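Local coordinates for capsid protein VP1 (PDB 6Y5Z) that probably forms the pentameric units of the icosahedral T=7 capsid of human polyomavirus 12, at residues Glu88-Lys93 and Asn267-Lys272. Numbering follows the deposited sequence.
Sequences EAVSVK and NVQLRK
Glu88-Lys93 and Asn267-Lys272 pair as antiparallel neighbours in the large beta sheet of the VP1 jelly roll, and a classic beta bulge interrupts their ladder. Between Ala89 and Ser91 the register slips by one: Val90 N reaches Gln269 O (2.9 Å) while Ser91 O takes Gln269 N (2.9 Å), so Val90 and Ser91 share one partner. Val90, with its helix-like psi of -39°, turns its side chain toward the opposite strand and lays CG2 over one guanidinium face of Arg271, 3.5 Å from NE. With chi1 at 72° and an extended chain to NE, Arg271 runs alongside Glu88 into a side-on salt bridge, NE to OE1 at 2.9 Å and NH2 to OE2 at 3.0 Å. Glu88 CD lies in the guanidinium plane at its edge, but the carboxylate is turned 63° from that plane and is met from above. OE1 forms a second salt bridge, with Arg273; Gly230 N donates to OE2. On the face carrying Ala89, Val92, Val268 and Leu270, Ala89 CB meets Val268 CG1 (3.9 Å), and the Val92 and Val268 CG2 methyls touch. Backbone hydrogen bonds extend the sheet both ways: Val268 and Leu270 to Ile22 and Thr20 of strand 9-26, Val92 and Val90 to Thr221 and Leu223.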
# COMPACT_ATOMS: atom_id res chain seq x y z
N GLU D 88 -19.37 -27.60 11.37
CA GLU D 88 -18.01 -27.18 10.95
C GLU D 88 -18.16 -25.84 10.23
O GLU D 88 -18.95 -25.76 9.24
CB GLU D 88 -17.44 -28.25 10.04
CG GLU D 88 -16.11 -27.87 9.43
CD GLU D 88 -15.64 -28.82 8.35
OE1 GLU D 88 -16.40 -29.75 8.00
OE2 GLU D 88 -14.53 -28.61 7.85
N ALA D 89 -17.48 -24.80 10.72
CA ALA D 89 -17.50 -23.47 10.09
C ALA D 89 -16.58 -23.53 8.86
O ALA D 89 -15.38 -23.78 9.05
CB ALA D 89 -17.10 -22.41 11.08
N VAL D 90 -17.16 -23.36 7.68
CA VAL D 90 -16.45 -23.50 6.37
C VAL D 90 -15.90 -22.15 5.93
O VAL D 90 -14.77 -22.08 5.45
CB VAL D 90 -17.41 -24.09 5.32
CG1 VAL D 90 -16.78 -24.12 3.93
CG2 VAL D 90 -17.88 -25.47 5.75
N SER D 91 -16.66 -21.07 6.15
CA SER D 91 -16.34 -19.75 5.59
C SER D 91 -17.18 -18.70 6.29
O SER D 91 -18.19 -19.06 6.91
CB SER D 91 -16.54 -19.75 4.10
OG SER D 91 -17.92 -19.91 3.75
N VAL D 92 -16.76 -17.45 6.18
CA VAL D 92 -17.50 -16.33 6.78
C VAL D 92 -17.44 -15.16 5.81
O VAL D 92 -16.37 -14.94 5.20
CB VAL D 92 -16.99 -15.98 8.19
CG1 VAL D 92 -15.50 -15.70 8.23
CG2 VAL D 92 -17.78 -14.83 8.77
N LYS D 93 -18.54 -14.45 5.69
CA LYS D 93 -18.50 -13.07 5.17
C LYS D 93 -18.63 -12.14 6.36
O LYS D 93 -19.57 -12.29 7.16
CB LYS D 93 -19.62 -12.83 4.17
CG LYS D 93 -19.50 -13.61 2.88
CD LYS D 93 -20.35 -13.02 1.79
CE LYS D 93 -20.10 -13.66 0.45
NZ LYS D 93 -21.22 -13.37 -0.47
N ASN D 267 -21.58 -13.51 8.70
CA ASN D 267 -22.46 -14.55 8.12
C ASN D 267 -21.58 -15.77 7.91
O ASN D 267 -20.75 -15.77 6.99
CB ASN D 267 -23.14 -14.11 6.83
CG ASN D 267 -24.18 -15.12 6.38
OD1 ASN D 267 -24.05 -16.30 6.64
ND2 ASN D 267 -25.27 -14.66 5.79
N VAL D 268 -21.77 -16.77 8.76
CA VAL D 268 -20.92 -17.99 8.79
C VAL D 268 -21.67 -19.13 8.12
O VAL D 268 -22.85 -19.40 8.49
CB VAL D 268 -20.50 -18.36 10.22
CG1 VAL D 268 -19.63 -19.61 10.25
CG2 VAL D 268 -19.79 -17.19 10.88
N GLN D 269 -21.01 -19.77 7.16
CA GLN D 269 -21.54 -20.99 6.50
C GLN D 269 -21.05 -22.20 7.29
O GLN D 269 -19.83 -22.32 7.50
CB GLN D 269 -21.06 -21.07 5.06
CG GLN D 269 -21.54 -22.32 4.37
CD GLN D 269 -21.11 -22.32 2.92
OE1 GLN D 269 -20.13 -22.96 2.55
NE2 GLN D 269 -21.81 -21.54 2.11
N LEU D 270 -21.97 -23.04 7.75
CA LEU D 270 -21.60 -24.26 8.48
C LEU D 270 -22.10 -25.49 7.74
O LEU D 270 -23.12 -25.43 7.04
CB LEU D 270 -22.14 -24.22 9.91
CG LEU D 270 -21.60 -23.02 10.68
CD1 LEU D 270 -22.66 -21.97 10.87
CD2 LEU D 270 -20.99 -23.42 12.00
N ARG D 271 -21.40 -26.59 7.93
CA ARG D 271 -21.79 -27.89 7.36
C ARG D 271 -21.65 -28.96 8.44
O ARG D 271 -20.82 -28.83 9.37
CB ARG D 271 -20.97 -28.20 6.11
CG ARG D 271 -19.53 -28.55 6.41
CD ARG D 271 -18.76 -28.79 5.12
NE ARG D 271 -17.35 -28.89 5.43
CZ ARG D 271 -16.37 -28.73 4.55
NH1 ARG D 271 -16.65 -28.52 3.27
NH2 ARG D 271 -15.11 -28.83 4.93
N LYS D 272 -22.43 -30.02 8.32
CA LYS D 272 -22.32 -31.14 9.28
C LYS D 272 -21.10 -31.98 8.91
O LYS D 272 -20.94 -32.34 7.74
CB LYS D 272 -23.60 -31.99 9.24
CG LYS D 272 -24.85 -31.24 9.66
CD LYS D 272 -26.07 -32.11 9.58
CE LYS D 272 -27.35 -31.33 9.82
NZ LYS D 272 -28.54 -32.17 9.54
O HOH W 1 -18.32 -21.43 1.65